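Local coordinates for excinuclease ABC, subunit A. (Deinococcus radiodurans, PDB 2VF7), which binds DNA and hydrolyses ATP as a zinc-containing, UvrA-type ABC protein that probably takes part in recognising damaged DNA for excision repair, at residues S600-Y605 with G720-G725; E647-V652 with Y661-V666. The protein carries 1 engineered substitution. One frame throughout, in Å; residues are numbered along the deposited sequence.

Both contacts belong to the same ABC-type portion of the chain and lie on the same side of its centre. Along the sequence interaction 2 is nested inside the long loop that interaction 1 closes: 600-605 comes first, then the hairpin 647-652 with 661-666, and finally 720-725. Their centres lie about 18 Å apart and their nearest atoms about 6 Å, without touching. Interaction 1 packs a short helix on the loop between helices 705-716 and 733-743, where Tyr721 and Leu722 reach a bound ADP. Interaction 2 forms a separate two-stranded sheet ending at a four-cysteine zinc site. The nucleotide-contacting loop and the zinc-bound hairpin thus lie near each other, without direct contact between the four segments.

Interaction 1 of 2, residues S600-Y605 with G720-G725; sequences SNMATY and GYLRLG
Met602 CG stands off a staggered position (chi1 -91°) and the chain then runs extended through chi2 and chi3, which carries its methyl group to Leu722. In Leu722, CG lies beside the backbone N (chi1 -66°), and from there CD1 is the branch that meets the methionine. The two side chains cross at about a right angle: Met602 CE meets Leu722 CD1 at 3.5 Å, and Met602 SD lies 3.8 Å from Leu722 CB. In the first turn of helix 602-605 the N-H of Ala603 donates to Leu724 O, with N and O 3.0 Å apart; the N-H...O angle of 146° shows a bent bond, its donor tilted from the carbonyl plane. The same oxygen approaches Ala603 CB at 3.2 Å. A water bridges the neighbouring amide, accepting from Met602 N (3.0 Å) and donating to Arg723 O (3.1 Å). Two amides after the N-cap residue Asn601 are thereby satisfied by the opposing loop, one through water. Leu722 also touches a bound ADP. Around the pair, Met602 packs on Ile739 of helix 733-743, which starts within the LSGGE signature sequence, and on Leu714 of helix 705-716, while Val694 of helix 694-700 meets both Met602 and Leu724.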
loop_
_atom_site.group_PDB
_atom_site.type_symbol
_atom_site.label_atom_id
_atom_site.label_comp_id
_atom_site.label_asym_id
_atom_site.label_seq_id
_atom_site.Cartn_x
_atom_site.Cartn_y
_atom_site.Cartn_z
ATOM N N SER A 600 16.873 -20.767 9.898
ATOM C CA SER A 600 16.506 -21.897 10.745
ATOM C C SER A 600 15.794 -22.990 9.975
ATOM O O SER A 600 15.003 -22.712 9.054
ATOM C CB SER A 600 15.607 -21.434 11.879
ATOM O OG SER A 600 16.270 -20.490 12.706
ATOM N N ASN A 601 16.087 -24.231 10.373
ATOM C CA ASN A 601 15.413 -25.406 9.851
ATOM C C ASN A 601 15.584 -26.616 10.800
ATOM O O ASN A 601 16.351 -26.550 11.767
ATOM C CB ASN A 601 15.850 -25.670 8.390
ATOM C CG ASN A 601 17.372 -25.732 8.205
ATOM O OD1 ASN A 601 17.891 -25.284 7.192
ATOM N ND2 ASN A 601 18.079 -26.294 9.167
ATOM N N MET A 602 14.839 -27.698 10.569
ATOM C CA MET A 602 15.023 -28.927 11.368
ATOM C C MET A 602 16.482 -29.345 11.398
ATOM O O MET A 602 17.011 -29.699 12.464
ATOM C CB MET A 602 14.255 -30.102 10.769
ATOM C CG MET A 602 12.839 -30.310 11.268
ATOM S SD MET A 602 11.956 -31.330 10.054
ATOM C CE MET A 602 10.791 -32.133 11.119
ATOM N N ALA A 603 17.115 -29.319 10.222
ATOM C CA ALA A 603 18.457 -29.885 10.030
ATOM C C ALA A 603 19.458 -29.356 11.036
ATOM O O ALA A 603 20.345 -30.057 11.518
ATOM C CB ALA A 603 18.959 -29.594 8.631
ATOM N N THR A 604 19.294 -28.090 11.348
ATOM C CA THR A 604 20.251 -27.359 12.132
ATOM C C THR A 604 19.779 -27.216 13.588
ATOM O O THR A 604 20.606 -27.089 14.478
ATOM C CB THR A 604 20.503 -26.036 11.421
ATOM O OG1 THR A 604 21.833 -25.604 11.675
ATOM C CG2 THR A 604 19.442 -24.963 11.766
ATOM N N TYR A 605 18.455 -27.284 13.814
ATOM C CA TYR A 605 17.858 -27.224 15.154
ATOM C C TYR A 605 18.020 -28.550 15.934
ATOM O O TYR A 605 18.117 -28.557 17.178
ATOM C CB TYR A 605 16.359 -26.823 15.096
ATOM C CG TYR A 605 15.788 -26.471 16.472
ATOM C CD1 TYR A 605 15.854 -25.159 16.967
ATOM C CD2 TYR A 605 15.227 -27.457 17.305
ATOM C CE1 TYR A 605 15.352 -24.841 18.234
ATOM C CE2 TYR A 605 14.747 -27.143 18.568
ATOM C CZ TYR A 605 14.815 -25.835 19.022
ATOM O OH TYR A 605 14.332 -25.517 20.276
ATOM N N GLY A 720 7.159 -36.697 9.147
ATOM C CA GLY A 720 7.880 -37.302 8.056
ATOM C C GLY A 720 7.784 -36.530 6.755
ATOM O O GLY A 720 8.607 -36.714 5.868
ATOM N N TYR A 721 6.779 -35.663 6.649
ATOM C CA TYR A 721 6.514 -34.940 5.409
ATOM C C TYR A 721 7.393 -33.701 5.262
ATOM O O TYR A 721 7.523 -33.160 4.167
ATOM C CB TYR A 721 5.006 -34.605 5.281
ATOM C CG TYR A 721 4.450 -33.695 6.361
ATOM C CD1 TYR A 721 4.368 -32.319 6.168
ATOM C CD2 TYR A 721 4.012 -34.215 7.576
ATOM C CE1 TYR A 721 3.867 -31.489 7.150
ATOM C CE2 TYR A 721 3.528 -33.396 8.565
ATOM C CZ TYR A 721 3.451 -32.037 8.350
ATOM O OH TYR A 721 2.950 -31.229 9.346
ATOM N N LEU A 722 8.006 -33.264 6.362
ATOM C CA LEU A 722 8.818 -32.064 6.340
ATOM C C LEU A 722 10.182 -32.308 5.697
ATOM O O LEU A 722 10.685 -33.425 5.751
ATOM C CB LEU A 722 8.974 -31.499 7.757
ATOM C CG LEU A 722 7.706 -30.976 8.428
ATOM C CD1 LEU A 722 8.028 -30.432 9.782
ATOM C CD2 LEU A 722 7.067 -29.888 7.584
ATOM N N ARG A 723 10.769 -31.248 5.122
ATOM C CA ARG A 723 12.076 -31.285 4.480
ATOM C C ARG A 723 13.169 -30.777 5.418
ATOM O O ARG A 723 12.995 -29.783 6.122
ATOM C CB ARG A 723 12.079 -30.457 3.183
ATOM C CG ARG A 723 11.218 -31.030 2.067
ATOM C CD ARG A 723 11.345 -30.233 0.765
ATOM N NE ARG A 723 10.713 -28.917 0.864
ATOM C CZ ARG A 723 9.393 -28.686 0.749
ATOM N NH1 ARG A 723 8.530 -29.689 0.509
ATOM N NH2 ARG A 723 8.926 -27.447 0.889
ATOM N N LEU A 724 14.303 -31.470 5.423
ATOM C CA LEU A 724 15.422 -31.167 6.317
ATOM C C LEU A 724 15.791 -29.688 6.377
ATOM O O LEU A 724 15.995 -29.145 7.452
ATOM C CB LEU A 724 16.642 -32.002 5.902
ATOM C CG LEU A 724 16.779 -33.304 6.674
ATOM C CD1 LEU A 724 15.449 -34.007 6.731
ATOM C CD2 LEU A 724 17.857 -34.163 6.044
ATOM N N GLY A 725 15.853 -29.050 5.215
ATOM C CA GLY A 725 16.197 -27.635 5.079
ATOM C C GLY A 725 15.001 -26.686 4.996
ATOM O O GLY A 725 15.175 -25.483 4.812
HETATM O O HOH W 1 12.694 -27.651 8.417
#

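Interaction 2 of 2, residues E647-V652 with Y661-V666. With ZN (zinc ion), chain G.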
loop_
_atom_site.group_PDB
_atom_site.type_symbol
_atom_site.label_atom_id
_atom_site.label_comp_id
_atom_site.label_asym_id
_atom_site.label_seq_id
_atom_site.Cartn_x
_atom_site.Cartn_y
_atom_site.Cartn_z
ATOM N N GLU A 647 20.397 -18.091 3.322
ATOM C CA GLU A 647 19.004 -18.263 3.765
ATOM C C GLU A 647 18.100 -18.866 2.691
ATOM O O GLU A 647 17.035 -19.391 2.999
ATOM C CB GLU A 647 18.414 -16.942 4.259
ATOM C CG GLU A 647 19.225 -16.325 5.371
ATOM C CD GLU A 647 18.497 -15.259 6.151
ATOM O OE1 GLU A 647 17.385 -14.846 5.738
ATOM O OE2 GLU A 647 19.047 -14.840 7.196
ATOM N N GLY A 648 18.531 -18.791 1.438
ATOM C CA GLY A 648 17.828 -19.405 0.313
ATOM C C GLY A 648 16.670 -18.569 -0.175
ATOM O O GLY A 648 16.183 -18.761 -1.284
ATOM N N TRP A 649 16.254 -17.640 0.686
ATOM C CA TRP A 649 15.068 -16.815 0.509
ATOM C C TRP A 649 15.345 -15.345 0.788
ATOM O O TRP A 649 16.218 -15.009 1.585
ATOM C CB TRP A 649 13.937 -17.324 1.397
ATOM C CG TRP A 649 13.003 -18.222 0.652
ATOM C CD1 TRP A 649 11.922 -17.844 -0.107
ATOM C CD2 TRP A 649 13.073 -19.640 0.560
ATOM N NE1 TRP A 649 11.303 -18.948 -0.650
ATOM C CE2 TRP A 649 11.996 -20.063 -0.263
ATOM C CE3 TRP A 649 13.939 -20.593 1.083
ATOM C CZ2 TRP A 649 11.766 -21.387 -0.560
ATOM C CZ3 TRP A 649 13.700 -21.911 0.807
ATOM C CH2 TRP A 649 12.623 -22.303 -0.015
ATOM N N VAL A 650 14.604 -14.476 0.112
ATOM C CA VAL A 650 14.806 -13.034 0.219
ATOM C C VAL A 650 13.500 -12.297 0.550
ATOM O O VAL A 650 12.434 -12.623 0.015
ATOM C CB VAL A 650 15.489 -12.461 -1.058
ATOM C CG1 VAL A 650 14.474 -12.230 -2.205
ATOM C CG2 VAL A 650 16.248 -11.182 -0.729
ATOM N N MET A 651 13.599 -11.314 1.441
ATOM C CA MET A 651 12.435 -10.539 1.871
ATOM C C MET A 651 11.961 -9.554 0.798
ATOM O O MET A 651 12.745 -8.771 0.251
ATOM C CB MET A 651 12.720 -9.790 3.180
ATOM C CG MET A 651 11.531 -8.983 3.700
ATOM S SD MET A 651 10.711 -9.687 5.139
ATOM C CE MET A 651 11.446 -8.658 6.411
ATOM N N VAL A 652 10.666 -9.598 0.509
ATOM C CA VAL A 652 10.084 -8.680 -0.445
ATOM C C VAL A 652 9.290 -7.596 0.286
ATOM O O VAL A 652 8.081 -7.710 0.489
ATOM C CB VAL A 652 9.291 -9.400 -1.579
ATOM C CG1 VAL A 652 10.249 -10.194 -2.469
ATOM C CG2 VAL A 652 8.202 -10.308 -1.034
ATOM N N TYR A 661 8.322 -13.755 1.970
ATOM C CA TYR A 661 9.596 -14.262 1.421
ATOM C C TYR A 661 9.488 -14.863 0.012
ATOM O O TYR A 661 8.582 -15.629 -0.271
ATOM C CB TYR A 661 10.252 -15.275 2.380
ATOM C CG TYR A 661 10.881 -14.660 3.619
ATOM C CD1 TYR A 661 10.167 -14.567 4.819
ATOM C CD2 TYR A 661 12.185 -14.163 3.587
ATOM C CE1 TYR A 661 10.747 -14.001 5.967
ATOM C CE2 TYR A 661 12.779 -13.593 4.719
ATOM C CZ TYR A 661 12.058 -13.522 5.914
ATOM O OH TYR A 661 12.641 -12.948 7.037
ATOM N N ALA A 662 10.421 -14.488 -0.858
ATOM C CA ALA A 662 10.521 -15.030 -2.212
ATOM C C ALA A 662 11.835 -15.806 -2.341
ATOM O O ALA A 662 12.762 -15.559 -1.572
ATOM C CB ALA A 662 10.474 -13.906 -3.223
ATOM N N PRO A 663 11.924 -16.765 -3.292
ATOM C CA PRO A 663 13.205 -17.497 -3.391
ATOM C C PRO A 663 14.322 -16.577 -3.886
ATOM O O PRO A 663 14.066 -15.672 -4.670
ATOM C CB PRO A 663 12.915 -18.607 -4.410
ATOM C CG PRO A 663 11.408 -18.630 -4.569
ATOM C CD PRO A 663 10.942 -17.237 -4.290
ATOM N N CYS A 664 15.539 -16.785 -3.401
ATOM C CA CYS A 664 16.682 -15.991 -3.820
ATOM C C CYS A 664 16.862 -16.029 -5.349
ATOM O O CYS A 664 16.840 -17.095 -5.945
ATOM C CB CYS A 664 17.933 -16.504 -3.117
ATOM S SG CYS A 664 19.443 -15.702 -3.618
ATOM N N PRO A 665 17.009 -14.849 -5.992
ATOM C CA PRO A 665 17.180 -14.785 -7.447
ATOM C C PRO A 665 18.467 -15.433 -7.979
ATOM O O PRO A 665 18.577 -15.674 -9.173
ATOM C CB PRO A 665 17.189 -13.284 -7.723
ATOM C CG PRO A 665 17.580 -12.662 -6.436
ATOM C CD PRO A 665 16.971 -13.503 -5.392
ATOM N N VAL A 666 19.411 -15.740 -7.096
ATOM C CA VAL A 666 20.728 -16.246 -7.503
ATOM C C VAL A 666 20.910 -17.750 -7.252
ATOM O O VAL A 666 21.458 -18.455 -8.079
ATOM C CB VAL A 666 21.847 -15.478 -6.796
ATOM C CG1 VAL A 666 23.216 -15.983 -7.241
ATOM C CG2 VAL A 666 21.717 -14.017 -7.075
HETATM ZN ZN ZN G . 20.904 -17.350 -2.616
#
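Trp649 lays its indole across Pro663 of the partner strand, although the side chains of this non-hydrogen-bonded pair diverge; the two belong to an antiparallel beta hairpin whose second strand runs straight into a zinc site. Pro663 CA sits over the five-membered ring, 3.8 Å from the centroid and 27° off the normal, a CH-pi contact. The model is too tight where Trp649 CD1 meets Ala662 O, so that detail is doubtful. With an alanine here in place of the indole, Pro663 CA is likely to lose the ring face that covers it, and with it the CH-pi contact. The firm evidence for strand pairing is Ala662 N, which donates to Val650 O at 2.9 Å; the return bond from Val650 N to Ala662 O is less certain in its details. On the face carrying Met651 and Tyr661, the methionine swings CG away from its own N (chi1 -179°) and bends at chi2 and chi3, placing SD over the tyrosine ring, 4.5 Å from the Tyr661 centroid: a Met-aromatic contact. Beside Ala662, Val652 CG1 approaches Ala662 CB at 3.8 Å. Beyond the strands Cys664 N donates to Gly648 O at 3.0 Å, nearly straight (171°) but from above the carbonyl plane, tying the metal ligand to the segment just before strand 649-652. Cys641, Cys644 and Cys667 complete the zinc site. Cys664 SG binds the zinc ion at 2.4 Å and also accepts a hydrogen bond from Val666 N at 3.5 Å.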